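Local structure of glycoside Hydrolase (Bacteroides uniformis, 5T99) at residues L616-W621 with C745-N750; H316-M321 with E331-I336; K394-L399 with K432-I437; H126-T131 with E370-W375. The protein probably cleaves galactose-containing sugars of the agarose pathway as a family 2 glycoside hydrolase, and binds the sugar mimic d-galacto-isofagomine in its ligand pocket. All blocks are in the same frame, centred on the assembly; numbering follows the deposited sequence.

Interaction 1: L616-W621 with C745-N750; sequences LPHWNW and CPEADN
P746 lies over one face of the H618 imidazole in a CH-pi contact: its CG stands 4.1 Å from the ring centroid, 27° off the normal, while P746 CB comes within 3.4 Å of H618 ND1. The same proline packs against N620, whose OD1 is 3.3 Å from P746 CG; the amide of N620 is oriented by a bond from ND2 to the carbonyl of A708. OE2 of E747 meets the imidazole at its edge, near the ring plane, 3.3 Å from H618 CE1, while the carboxylate plane stands 81° from the ring. The contact joins the loop between strands 613-616 and 626-633 to the family 2 C-terminal domain 5, whose P746 and E747 are the two central residues of a type I turn. Polar links are indirect: a water in the plane of the imidazole lies 3.1 Å from H618 ND1 and donates to P746 O. Within 616-621, W621 NE1 donates to H618 O over 2.7 Å, approaching from above the carbonyl plane. Replacing H618 by an alanine would probably strip P746 of the ring it packs on and leave the bridging water without its nitrogen partner.

Interaction 2: H316-M321 with E331-I336; sequences HDNGPM and ERKLQI
K333 reaches N318 because its CG lies anti to the backbone N (chi1 -174°), carrying the chain out from the helix, and a bend at chi3 (64°) then turns CE and NZ to the N318 amide. N318 CG stands beside its own backbone N, and the amide presents OD1 to the lysine. K333 NZ donates to N318 OD1 over 2.9 Å, sitting above the amide carbonyl plane, 53° out of it, and not on a lone pair; CE follows at 3.1 Å from the same oxygen. The backbone also lies close, with D317 O 2.9 Å from NZ. A water accepts from K333 NZ and donates to H316 O, carrying the contact one residue further back. This is the first beta-alpha connection of the catalytic TIM barrel: the loop leaves strand 305-313 and returns into helix 327-339, so the lysine pins the loop to the helix that follows it. The loop is shaped internally by an Asx turn, in which D317 OD1 accepts from G319 N at 2.9 Å, and the positive phi of G319 suits a glycine. D317 OD2 takes the backbone N of L559, and N318 ND2 donates to D330. The D317 carboxylate does not pair with the ammonium group: OD1 stands 5.8 Å from K333 NZ.

Interaction 3: K394-L399 with K432-I437; sequences KDLTSL and KYLADI
L396 pushes its CD2 methyl between L434 and I437 of the neighbouring helix, where it lies 3.9 Å from L434 CD2 and 3.8 Å from I437 CG2. With CG anti to the backbone N (chi1 179°), the leucine stretches toward the second helix, and its methyl also reaches the backbone, 3.5 Å from L434 O. T397, one residue on, adds a looser touch: its OG1 is 4.0 Å from I437 CG2, while that hydroxyl is hydrogen-bonded to K393 O of its own helix. I437 CD1 in turn lies over one face of the Y433 ring, toward its rim, and Y433 OH is hydrogen-bonded to S392 OG of the first helix. Within 432-437, away from this packing, K432 NZ and D436 OD2 form a salt bridge of 2.8 Å, and R439 is a second partner of D436. The segments run roughly parallel, with axes 10.5 Å apart and crossing at -32°. Helices 388-403 and 427-441, with strand 409-416 between them in the chain, pack side by side as consecutive outer helices of a TIM barrel.

Interaction 4: H126-T131 with E370-W375; sequences HPYGYT and EAFDEW
The rings of Y128 and F372 meet obliquely, their centroids 5.8 Å apart and their planes at 45°, with Y128 CE2 4.0 Å from F372 CE1. Y130 CB lies over one face of the Y128 ring, toward its rim, A371 O sits at its edge near the plane, and A371 CB covers part of a face of F372. The contact docks a loop of the family 2 sugar-binding domain on the loop that follows barrel strand 366-370. Chi1 of -165° sends the Y128 ring away from its own backbone N and across to the barrel, where OH donates to A371 O over 2.6 Å, in the carbonyl plane. A phenylalanine in place of Y128 would probably keep much of the ring packing but deprive A371 O of the phenol donor. E370, ending the strand, is hydrogen-bonded to H349, and D373 pairs with R161, both partners lining the ligand pocket. H126 NE2 donates in its ring plane to T131 OG1, 2.9 Å away, a hydroxyl that also bonds D395.

From the N terminus, interaction 4 opens first, at 126-131 in the sugar-binding domain, and closes at 370-375 after 238 intervening residues. Interaction 2 is nested inside that large loop and closes a short one of its own, within the first barrel connection; the two touch where H316 packs on Y130. Interaction 3 follows in series, joining two barrel helices, and lies beside interaction 4: D395 OD1 is 2.6 Å from T131 OG1, a probable hydrogen bond, and L434 packs on W375. Interaction 1 comes last, closing a loop rich in strand and tying the loop after strand 613-616 to the family 2 C-terminal domain 5, its centre about 50 Å from that of interaction 3.

Interaction 1: L616-W621 with C745-N750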
loop_
_atom_site.group_PDB
_atom_site.type_symbol
_atom_site.label_atom_id
_atom_site.label_comp_id
_atom_site.label_asym_id
_atom_site.label_seq_id
_atom_site.Cartn_x
_atom_site.Cartn_y
_atom_site.Cartn_z
ATOM N N LEU A 616 -19.360 -20.449 -6.061
ATOM C CA LEU A 616 -18.709 -21.153 -4.969
ATOM C C LEU A 616 -19.729 -22.104 -4.316
ATOM O O LEU A 616 -20.934 -21.830 -4.378
ATOM C CB LEU A 616 -18.054 -20.169 -3.969
ATOM C CG LEU A 616 -18.691 -18.999 -3.187
ATOM C CD1 LEU A 616 -19.514 -18.060 -4.048
ATOM C CD2 LEU A 616 -19.478 -19.460 -1.974
ATOM N N PRO A 617 -19.291 -23.218 -3.719
ATOM C CA PRO A 617 -17.885 -23.601 -3.515
ATOM C C PRO A 617 -17.305 -24.349 -4.712
ATOM O O PRO A 617 -17.823 -24.212 -5.811
ATOM C CB PRO A 617 -17.965 -24.501 -2.273
ATOM C CG PRO A 617 -19.298 -25.126 -2.372
ATOM C CD PRO A 617 -20.203 -24.068 -2.936
ATOM N N HIS A 618 -16.213 -25.085 -4.502
ATOM C CA HIS A 618 -15.776 -26.143 -5.430
ATOM C C HIS A 618 -16.822 -27.272 -5.541
ATOM O O HIS A 618 -17.816 -27.295 -4.798
ATOM C CB HIS A 618 -14.388 -26.717 -5.032
ATOM C CG HIS A 618 -14.346 -27.421 -3.695
ATOM N ND1 HIS A 618 -13.447 -27.072 -2.708
ATOM C CD2 HIS A 618 -15.069 -28.452 -3.188
ATOM C CE1 HIS A 618 -13.617 -27.853 -1.654
ATOM N NE2 HIS A 618 -14.598 -28.698 -1.918
ATOM N N TRP A 619 -16.575 -28.215 -6.447
ATOM C CA TRP A 619 -17.472 -29.354 -6.651
ATOM C C TRP A 619 -16.795 -30.727 -6.439
ATOM O O TRP A 619 -17.082 -31.674 -7.168
ATOM C CB TRP A 619 -18.100 -29.232 -8.041
ATOM C CG TRP A 619 -19.472 -29.796 -8.149
ATOM C CD1 TRP A 619 -19.890 -30.761 -9.016
ATOM C CD2 TRP A 619 -20.621 -29.428 -7.374
ATOM N NE1 TRP A 619 -21.225 -31.018 -8.837
ATOM C CE2 TRP A 619 -21.705 -30.214 -7.839
ATOM C CE3 TRP A 619 -20.843 -28.509 -6.336
ATOM C CZ2 TRP A 619 -22.999 -30.112 -7.302
ATOM C CZ3 TRP A 619 -22.125 -28.404 -5.798
ATOM C CH2 TRP A 619 -23.188 -29.208 -6.281
ATOM N N ASN A 620 -15.865 -30.804 -5.482
ATOM C CA ASN A 620 -15.430 -32.071 -4.868
ATOM C C ASN A 620 -16.055 -32.305 -3.482
ATOM O O ASN A 620 -15.485 -31.929 -2.460
ATOM C CB ASN A 620 -13.904 -32.125 -4.745
ATOM C CG ASN A 620 -13.215 -32.269 -6.082
ATOM O OD1 ASN A 620 -13.318 -31.397 -6.944
ATOM N ND2 ASN A 620 -12.492 -33.365 -6.258
ATOM N N TRP A 621 -17.214 -32.959 -3.466
ATOM C CA TRP A 621 -17.936 -33.304 -2.234
ATOM C C TRP A 621 -18.348 -34.789 -2.231
ATOM O O TRP A 621 -18.000 -35.522 -3.156
ATOM C CB TRP A 621 -19.146 -32.393 -2.097
ATOM C CG TRP A 621 -18.762 -30.956 -2.039
ATOM C CD1 TRP A 621 -18.921 -30.022 -3.023
ATOM C CD2 TRP A 621 -18.126 -30.287 -0.946
ATOM N NE1 TRP A 621 -18.437 -28.808 -2.601
ATOM C CE2 TRP A 621 -17.944 -28.942 -1.329
ATOM C CE3 TRP A 621 -17.699 -30.693 0.327
ATOM C CZ2 TRP A 621 -17.351 -27.996 -0.484
ATOM C CZ3 TRP A 621 -17.113 -29.757 1.167
ATOM C CH2 TRP A 621 -16.943 -28.424 0.756
ATOM N N CYS A 745 -7.332 -29.105 -8.665
ATOM C CA CYS A 745 -7.661 -29.942 -7.510
ATOM C C CYS A 745 -7.939 -29.013 -6.319
ATOM O O CYS A 745 -6.999 -28.486 -5.711
ATOM C CB CYS A 745 -6.521 -30.919 -7.221
ATOM S SG CYS A 745 -6.135 -32.001 -8.629
ATOM N N PRO A 746 -9.231 -28.788 -5.988
ATOM C CA PRO A 746 -9.554 -27.679 -5.078
ATOM C C PRO A 746 -8.985 -27.737 -3.649
ATOM O O PRO A 746 -8.944 -26.694 -2.985
ATOM C CB PRO A 746 -11.090 -27.693 -5.035
ATOM C CG PRO A 746 -11.474 -29.083 -5.394
ATOM C CD PRO A 746 -10.443 -29.528 -6.388
ATOM N N GLU A 747 -8.566 -28.912 -3.175
ATOM C CA GLU A 747 -8.059 -29.048 -1.804
ATOM C C GLU A 747 -6.599 -29.517 -1.741
ATOM O O GLU A 747 -6.088 -29.830 -0.666
ATOM C CB GLU A 747 -8.990 -29.973 -1.007
ATOM C CG GLU A 747 -10.409 -29.419 -0.891
ATOM C CD GLU A 747 -11.352 -30.291 -0.073
ATOM O OE1 GLU A 747 -11.251 -31.535 -0.167
ATOM O OE2 GLU A 747 -12.209 -29.726 0.657
ATOM N N ALA A 748 -5.911 -29.514 -2.878
ATOM C CA ALA A 748 -4.564 -30.070 -2.949
ATOM C C ALA A 748 -3.557 -29.291 -2.092
ATOM O O ALA A 748 -3.615 -28.052 -2.032
ATOM C CB ALA A 748 -4.100 -30.118 -4.396
ATOM N N ASP A 749 -2.653 -30.025 -1.436
ATOM C CA ASP A 749 -1.592 -29.438 -0.606
ATOM C C ASP A 749 -0.205 -30.021 -0.921
ATOM O O ASP A 749 0.666 -30.104 -0.056
ATOM C CB ASP A 749 -1.939 -29.554 0.897
ATOM C CG ASP A 749 -1.935 -31.006 1.426
ATOM O OD1 ASP A 749 -1.720 -31.963 0.651
ATOM O OD2 ASP A 749 -2.151 -31.179 2.647
ATOM N N ASN A 750 -0.002 -30.378 -2.184
ATOM C CA ASN A 750 1.227 -31.007 -2.616
ATOM C C ASN A 750 2.409 -30.056 -2.457
ATOM O O ASN A 750 2.336 -28.889 -2.852
ATOM C CB ASN A 750 1.136 -31.411 -4.087
ATOM C CG ASN A 750 0.035 -32.415 -4.353
ATOM O OD1 ASN A 750 -1.149 -32.084 -4.300
ATOM N ND2 ASN A 750 0.420 -33.646 -4.659
HETATM O O HOH W 1 -11.038 -25.086 -2.673
#

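Interaction 2: H316-M321 with E331-I336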
loop_
_atom_site.group_PDB
_atom_site.type_symbol
_atom_site.label_atom_id
_atom_site.label_comp_id
_atom_site.label_asym_id
_atom_site.label_seq_id
_atom_site.Cartn_x
_atom_site.Cartn_y
_atom_site.Cartn_z
ATOM N N HIS A 316 1.479 -2.284 4.983
ATOM C CA HIS A 316 2.605 -1.994 4.112
ATOM C C HIS A 316 3.381 -3.198 3.624
ATOM O O HIS A 316 4.064 -3.091 2.605
ATOM C CB HIS A 316 3.561 -0.988 4.756
ATOM C CG HIS A 316 4.343 -1.534 5.908
ATOM N ND1 HIS A 316 3.779 -1.791 7.143
ATOM C CD2 HIS A 316 5.654 -1.847 6.022
ATOM C CE1 HIS A 316 4.708 -2.243 7.964
ATOM N NE2 HIS A 316 5.855 -2.288 7.309
ATOM N N ASP A 317 3.298 -4.339 4.316
ATOM C CA ASP A 317 4.005 -5.538 3.835
ATOM C C ASP A 317 3.457 -5.995 2.486
ATOM O O ASP A 317 2.335 -5.619 2.079
ATOM C CB ASP A 317 4.003 -6.679 4.870
ATOM C CG ASP A 317 2.669 -7.411 4.974
ATOM O OD1 ASP A 317 2.268 -8.084 3.998
ATOM O OD2 ASP A 317 2.050 -7.367 6.066
ATOM N N ASN A 318 4.267 -6.783 1.792
ATOM C CA ASN A 318 3.817 -7.513 0.605
ATOM C C ASN A 318 4.047 -9.026 0.774
ATOM O O ASN A 318 4.589 -9.677 -0.112
ATOM C CB ASN A 318 4.523 -6.957 -0.634
ATOM C CG ASN A 318 3.886 -5.686 -1.134
ATOM O OD1 ASN A 318 2.699 -5.668 -1.457
ATOM N ND2 ASN A 318 4.665 -4.619 -1.208
ATOM N N GLY A 319 3.631 -9.557 1.927
ATOM C CA GLY A 319 3.606 -10.993 2.181
ATOM C C GLY A 319 4.977 -11.638 2.035
ATOM O O GLY A 319 5.906 -11.208 2.707
ATOM N N PRO A 320 5.129 -12.632 1.119
ATOM C CA PRO A 320 6.438 -13.269 0.899
ATOM C C PRO A 320 7.596 -12.328 0.620
ATOM O O PRO A 320 8.743 -12.680 0.904
ATOM C CB PRO A 320 6.202 -14.162 -0.329
ATOM C CG PRO A 320 4.739 -14.433 -0.340
ATOM C CD PRO A 320 4.092 -13.202 0.230
ATOM N N MET A 321 7.310 -11.160 0.049
ATOM C CA MET A 321 8.335 -10.139 -0.195
ATOM C C MET A 321 8.695 -9.317 1.041
ATOM O O MET A 321 9.621 -8.508 0.978
ATOM C CB MET A 321 7.898 -9.196 -1.321
ATOM C CG MET A 321 7.698 -9.868 -2.675
ATOM S SD MET A 321 9.196 -10.606 -3.376
ATOM C CE MET A 321 10.323 -9.206 -3.431
ATOM N N GLU A 331 2.674 -2.370 -7.247
ATOM C CA GLU A 331 1.896 -2.198 -8.471
ATOM C C GLU A 331 0.891 -3.339 -8.659
ATOM O O GLU A 331 -0.287 -3.104 -8.900
ATOM C CB GLU A 331 2.814 -2.098 -9.689
ATOM C CG GLU A 331 2.089 -1.676 -10.961
ATOM C CD GLU A 331 2.971 -1.721 -12.200
ATOM O OE1 GLU A 331 3.764 -2.677 -12.367
ATOM O OE2 GLU A 331 2.844 -0.796 -13.023
ATOM N N ARG A 332 1.375 -4.569 -8.537
ATOM C CA ARG A 332 0.532 -5.763 -8.628
ATOM C C ARG A 332 -0.616 -5.724 -7.621
ATOM O O ARG A 332 -1.786 -5.931 -7.987
ATOM C CB ARG A 332 1.377 -7.015 -8.406
ATOM C CG ARG A 332 0.601 -8.317 -8.359
ATOM C CD ARG A 332 1.562 -9.481 -8.300
ATOM N NE ARG A 332 0.887 -10.755 -8.110
ATOM C CZ ARG A 332 0.631 -11.340 -6.937
ATOM N NH1 ARG A 332 0.962 -10.773 -5.771
ATOM N NH2 ARG A 332 0.034 -12.528 -6.935
ATOM N N LYS A 333 -0.279 -5.451 -6.366
ATOM C CA LYS A 333 -1.286 -5.309 -5.305
ATOM C C LYS A 333 -2.356 -4.278 -5.674
ATOM O O LYS A 333 -3.531 -4.560 -5.591
ATOM C CB LYS A 333 -0.612 -4.944 -3.981
ATOM C CG LYS A 333 -1.553 -4.906 -2.793
ATOM C CD LYS A 333 -0.813 -5.045 -1.472
ATOM C CE LYS A 333 0.129 -3.887 -1.203
ATOM N NZ LYS A 333 0.871 -4.097 0.072
ATOM N N LEU A 334 -1.942 -3.107 -6.132
ATOM C CA LEU A 334 -2.892 -2.063 -6.530
ATOM C C LEU A 334 -3.701 -2.434 -7.777
ATOM O O LEU A 334 -4.907 -2.151 -7.835
ATOM C CB LEU A 334 -2.169 -0.717 -6.711
ATOM C CG LEU A 334 -1.571 -0.158 -5.408
ATOM C CD1 LEU A 334 -0.744 1.076 -5.685
ATOM C CD2 LEU A 334 -2.659 0.175 -4.396
ATOM N N GLN A 335 -3.054 -3.086 -8.747
ATOM C CA GLN A 335 -3.741 -3.568 -9.956
ATOM C C GLN A 335 -4.854 -4.573 -9.633
ATOM O O GLN A 335 -5.962 -4.497 -10.185
ATOM C CB GLN A 335 -2.754 -4.225 -10.908
ATOM C CG GLN A 335 -1.878 -3.247 -11.663
ATOM C CD GLN A 335 -0.804 -3.941 -12.481
ATOM O OE1 GLN A 335 -0.416 -5.081 -12.194
ATOM N NE2 GLN A 335 -0.310 -3.253 -13.506
ATOM N N ILE A 336 -4.541 -5.508 -8.738
ATOM C CA ILE A 336 -5.521 -6.509 -8.297
ATOM C C ILE A 336 -6.679 -5.813 -7.581
ATOM O O ILE A 336 -7.844 -6.098 -7.862
ATOM C CB ILE A 336 -4.850 -7.637 -7.471
ATOM C CG1 ILE A 336 -4.029 -8.532 -8.419
ATOM C CG2 ILE A 336 -5.870 -8.479 -6.720
ATOM C CD1 ILE A 336 -3.024 -9.426 -7.725
HETATM O O HOH W 2 2.642 -1.948 0.318
#

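Interaction 3: K394-L399 with K432-I437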
loop_
_atom_site.group_PDB
_atom_site.type_symbol
_atom_site.label_atom_id
_atom_site.label_comp_id
_atom_site.label_asym_id
_atom_site.label_seq_id
_atom_site.Cartn_x
_atom_site.Cartn_y
_atom_site.Cartn_z
ATOM N N LYS A 394 6.794 16.885 14.781
ATOM C CA LYS A 394 7.841 16.652 13.789
ATOM C C LYS A 394 7.444 15.572 12.767
ATOM O O LYS A 394 7.684 15.743 11.564
ATOM C CB LYS A 394 9.179 16.273 14.438
ATOM C CG LYS A 394 9.898 17.405 15.155
ATOM C CD LYS A 394 11.423 17.245 15.079
ATOM C CE LYS A 394 11.971 17.792 13.750
ATOM N NZ LYS A 394 13.327 17.272 13.392
ATOM N N ASP A 395 6.847 14.481 13.245
ATOM C CA ASP A 395 6.450 13.391 12.354
ATOM C C ASP A 395 5.261 13.736 11.455
ATOM O O ASP A 395 5.269 13.393 10.272
ATOM C CB ASP A 395 6.200 12.083 13.125
ATOM C CG ASP A 395 7.490 11.388 13.524
ATOM O OD1 ASP A 395 8.443 11.402 12.702
ATOM O OD2 ASP A 395 7.555 10.837 14.659
ATOM N N LEU A 396 4.254 14.404 12.001
ATOM C CA LEU A 396 3.115 14.786 11.186
ATOM C C LEU A 396 3.524 15.868 10.180
ATOM O O LEU A 396 3.092 15.840 9.017
ATOM C CB LEU A 396 1.951 15.260 12.041
ATOM C CG LEU A 396 0.706 15.705 11.275
ATOM C CD1 LEU A 396 0.153 14.577 10.420
ATOM C CD2 LEU A 396 -0.340 16.183 12.252
ATOM N N THR A 397 4.349 16.812 10.629
ATOM C CA THR A 397 4.918 17.799 9.736
ATOM C C THR A 397 5.714 17.112 8.623
ATOM O O THR A 397 5.528 17.430 7.451
ATOM C CB THR A 397 5.780 18.834 10.486
ATOM O OG1 THR A 397 4.939 19.596 11.359
ATOM C CG2 THR A 397 6.507 19.799 9.500
ATOM N N SER A 398 6.556 16.152 8.989
ATOM C CA SER A 398 7.363 15.409 8.003
ATOM C C SER A 398 6.506 14.661 6.977
ATOM O O SER A 398 6.837 14.644 5.792
ATOM C CB SER A 398 8.309 14.427 8.698
ATOM O OG SER A 398 9.069 13.728 7.737
ATOM N N LEU A 399 5.408 14.062 7.430
ATOM C CA LEU A 399 4.473 13.382 6.541
ATOM C C LEU A 399 3.851 14.346 5.510
ATOM O O LEU A 399 3.814 14.065 4.315
ATOM C CB LEU A 399 3.363 12.719 7.363
ATOM C CG LEU A 399 2.165 12.153 6.592
ATOM C CD1 LEU A 399 2.633 11.014 5.693
ATOM C CD2 LEU A 399 1.059 11.715 7.543
ATOM N N LYS A 432 -7.587 18.191 18.160
ATOM C CA LYS A 432 -7.452 19.569 17.661
ATOM C C LYS A 432 -5.983 19.910 17.320
ATOM O O LYS A 432 -5.688 20.443 16.251
ATOM C CB LYS A 432 -8.003 20.567 18.679
ATOM C CG LYS A 432 -8.122 21.992 18.156
ATOM C CD LYS A 432 -8.563 22.942 19.251
ATOM C CE LYS A 432 -8.697 24.363 18.741
ATOM N NZ LYS A 432 -7.382 24.926 18.302
ATOM N N TYR A 433 -5.086 19.573 18.239
ATOM C CA TYR A 433 -3.655 19.800 18.082
ATOM C C TYR A 433 -3.129 19.267 16.747
ATOM O O TYR A 433 -2.433 19.985 16.016
ATOM C CB TYR A 433 -2.919 19.183 19.292
ATOM C CG TYR A 433 -1.437 18.974 19.141
ATOM C CD1 TYR A 433 -0.558 20.051 19.073
ATOM C CD2 TYR A 433 -0.905 17.696 19.089
ATOM C CE1 TYR A 433 0.818 19.854 18.948
ATOM C CE2 TYR A 433 0.463 17.489 18.962
ATOM C CZ TYR A 433 1.317 18.566 18.889
ATOM O OH TYR A 433 2.672 18.335 18.777
ATOM N N LEU A 434 -3.478 18.021 16.434
ATOM C CA LEU A 434 -3.060 17.386 15.181
ATOM C C LEU A 434 -3.794 17.959 13.977
ATOM O O LEU A 434 -3.193 18.150 12.933
ATOM C CB LEU A 434 -3.271 15.868 15.235
ATOM C CG LEU A 434 -2.435 15.151 16.293
ATOM C CD1 LEU A 434 -2.923 13.720 16.478
ATOM C CD2 LEU A 434 -0.944 15.195 15.953
ATOM N N ALA A 435 -5.087 18.217 14.122
ATOM C CA ALA A 435 -5.852 18.825 13.048
ATOM C C ALA A 435 -5.362 20.234 12.708
ATOM O O ALA A 435 -5.388 20.611 11.541
ATOM C CB ALA A 435 -7.328 18.847 13.388
ATOM N N ASP A 436 -4.936 21.012 13.713
ATOM C CA ASP A 436 -4.432 22.373 13.458
ATOM C C ASP A 436 -3.155 22.363 12.626
ATOM O O ASP A 436 -3.012 23.180 11.730
ATOM C CB ASP A 436 -4.203 23.159 14.752
ATOM C CG ASP A 436 -5.496 23.524 15.465
ATOM O OD1 ASP A 436 -6.589 23.439 14.852
ATOM O OD2 ASP A 436 -5.412 23.886 16.667
ATOM N N ILE A 437 -2.256 21.419 12.916
ATOM C CA ILE A 437 -1.039 21.196 12.118
ATOM C C ILE A 437 -1.365 20.835 10.666
ATOM O O ILE A 437 -0.710 21.341 9.759
ATOM C CB ILE A 437 -0.144 20.118 12.751
ATOM C CG1 ILE A 437 0.465 20.640 14.053
ATOM C CG2 ILE A 437 0.974 19.683 11.810
ATOM C CD1 ILE A 437 0.801 19.522 15.021
#

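Interaction 4: H126-T131 with E370-W375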
loop_
_atom_site.group_PDB
_atom_site.type_symbol
_atom_site.label_atom_id
_atom_site.label_comp_id
_atom_site.label_asym_id
_atom_site.label_seq_id
_atom_site.Cartn_x
_atom_site.Cartn_y
_atom_site.Cartn_z
ATOM N N HIS A 126 16.273 8.565 15.211
ATOM C CA HIS A 126 14.898 8.605 14.711
ATOM C C HIS A 126 14.077 7.390 15.160
ATOM O O HIS A 126 14.266 6.288 14.639
ATOM C CB HIS A 126 14.915 8.720 13.180
ATOM C CG HIS A 126 13.599 9.112 12.603
ATOM N ND1 HIS A 126 13.220 10.425 12.438
ATOM C CD2 HIS A 126 12.550 8.363 12.196
ATOM C CE1 HIS A 126 11.999 10.468 11.939
ATOM N NE2 HIS A 126 11.571 9.229 11.778
ATOM N N PRO A 127 13.164 7.585 16.132
ATOM C CA PRO A 127 12.406 6.434 16.627
ATOM C C PRO A 127 11.338 5.864 15.676
ATOM O O PRO A 127 11.237 4.651 15.573
ATOM C CB PRO A 127 11.774 6.953 17.934
ATOM C CG PRO A 127 11.803 8.434 17.842
ATOM C CD PRO A 127 12.927 8.803 16.938
ATOM N N TYR A 128 10.551 6.711 15.005
ATOM C CA TYR A 128 9.360 6.246 14.264
ATOM C C TYR A 128 9.727 5.713 12.881
ATOM O O TYR A 128 10.239 6.443 12.036
ATOM C CB TYR A 128 8.344 7.376 14.141
ATOM C CG TYR A 128 6.938 6.975 13.720
ATOM C CD1 TYR A 128 6.299 5.861 14.272
ATOM C CD2 TYR A 128 6.220 7.748 12.793
ATOM C CE1 TYR A 128 5.009 5.513 13.898
ATOM C CE2 TYR A 128 4.931 7.404 12.415
ATOM C CZ TYR A 128 4.327 6.289 12.974
ATOM O OH TYR A 128 3.050 5.937 12.621
ATOM N N GLY A 129 9.447 4.442 12.638
ATOM C CA GLY A 129 9.944 3.788 11.436
ATOM C C GLY A 129 9.268 4.102 10.114
ATOM O O GLY A 129 9.777 3.697 9.068
ATOM N N TYR A 130 8.142 4.820 10.153
ATOM C CA TYR A 130 7.358 5.117 8.967
ATOM C C TYR A 130 7.570 6.511 8.380
ATOM O O TYR A 130 7.175 6.748 7.237
ATOM C CB TYR A 130 5.882 4.933 9.281
ATOM C CG TYR A 130 5.512 3.521 9.674
ATOM C CD1 TYR A 130 5.412 2.516 8.716
ATOM C CD2 TYR A 130 5.253 3.192 11.000
ATOM C CE1 TYR A 130 5.074 1.216 9.077
ATOM C CE2 TYR A 130 4.909 1.905 11.369
ATOM C CZ TYR A 130 4.813 0.916 10.409
ATOM O OH TYR A 130 4.459 -0.369 10.769
ATOM N N THR A 131 8.143 7.436 9.153
ATOM C CA THR A 131 8.563 8.732 8.627
ATOM C C THR A 131 10.024 8.662 8.243
ATOM O O THR A 131 10.815 7.933 8.865
ATOM C CB THR A 131 8.353 9.876 9.640
ATOM O OG1 THR A 131 8.865 9.504 10.921
ATOM C CG2 THR A 131 6.874 10.189 9.777
ATOM N N GLU A 370 -2.435 8.238 6.464
ATOM C CA GLU A 370 -2.658 8.141 7.920
ATOM C C GLU A 370 -1.353 8.158 8.717
ATOM O O GLU A 370 -0.420 7.444 8.397
ATOM C CB GLU A 370 -3.468 6.888 8.256
ATOM C CG GLU A 370 -3.937 6.812 9.708
ATOM C CD GLU A 370 -5.101 5.863 9.907
ATOM O OE1 GLU A 370 -4.875 4.631 9.975
ATOM O OE2 GLU A 370 -6.251 6.357 9.990
ATOM N N ALA A 371 -1.306 8.964 9.769
ATOM C CA ALA A 371 -0.058 9.228 10.477
ATOM C C ALA A 371 0.252 8.233 11.599
ATOM O O ALA A 371 1.389 7.768 11.690
ATOM C CB ALA A 371 -0.072 10.648 11.042
ATOM N N PHE A 372 -0.743 7.933 12.445
ATOM C CA PHE A 372 -0.510 7.269 13.736
ATOM C C PHE A 372 -1.609 6.288 14.105
ATOM O O PHE A 372 -2.767 6.450 13.708
ATOM C CB PHE A 372 -0.431 8.290 14.883
ATOM C CG PHE A 372 0.545 9.411 14.653
ATOM C CD1 PHE A 372 1.889 9.149 14.468
ATOM C CD2 PHE A 372 0.112 10.733 14.641
ATOM C CE1 PHE A 372 2.791 10.184 14.255
ATOM C CE2 PHE A 372 1.005 11.773 14.432
ATOM C CZ PHE A 372 2.352 11.502 14.239
ATOM N N ASP A 373 -1.235 5.291 14.902
ATOM C CA ASP A 373 -2.172 4.303 15.461
ATOM C C ASP A 373 -2.489 4.551 16.943
ATOM O O ASP A 373 -3.473 4.016 17.463
ATOM C CB ASP A 373 -1.616 2.888 15.263
ATOM C CG ASP A 373 -2.553 1.813 15.763
ATOM O OD1 ASP A 373 -3.727 1.785 15.321
ATOM O OD2 ASP A 373 -2.116 0.997 16.607
ATOM N N GLU A 374 -1.667 5.342 17.625
ATOM C CA GLU A 374 -1.977 5.790 18.999
ATOM C C GLU A 374 -1.344 7.156 19.258
ATOM O O GLU A 374 -0.393 7.529 18.579
ATOM C CB GLU A 374 -1.490 4.760 20.032
ATOM C CG GLU A 374 0.015 4.542 20.042
ATOM C CD GLU A 374 0.465 3.484 21.041
ATOM O OE1 GLU A 374 -0.076 2.372 21.022
ATOM O OE2 GLU A 374 1.381 3.756 21.832
ATOM N N TRP A 375 -1.872 7.894 20.235
ATOM C CA TRP A 375 -1.379 9.239 20.516
ATOM C C TRP A 375 -0.639 9.267 21.844
ATOM O O TRP A 375 0.481 8.788 21.889
ATOM C CB TRP A 375 -2.503 10.272 20.445
ATOM C CG TRP A 375 -3.136 10.423 19.107
ATOM C CD1 TRP A 375 -2.634 10.030 17.897
ATOM C CD2 TRP A 375 -4.395 11.048 18.838
ATOM N NE1 TRP A 375 -3.511 10.357 16.893
ATOM C CE2 TRP A 375 -4.600 10.985 17.439
ATOM C CE3 TRP A 375 -5.373 11.656 19.644
ATOM C CZ2 TRP A 375 -5.742 11.497 16.831
ATOM C CZ3 TRP A 375 -6.501 12.171 19.039
ATOM C CH2 TRP A 375 -6.679 12.087 17.640
#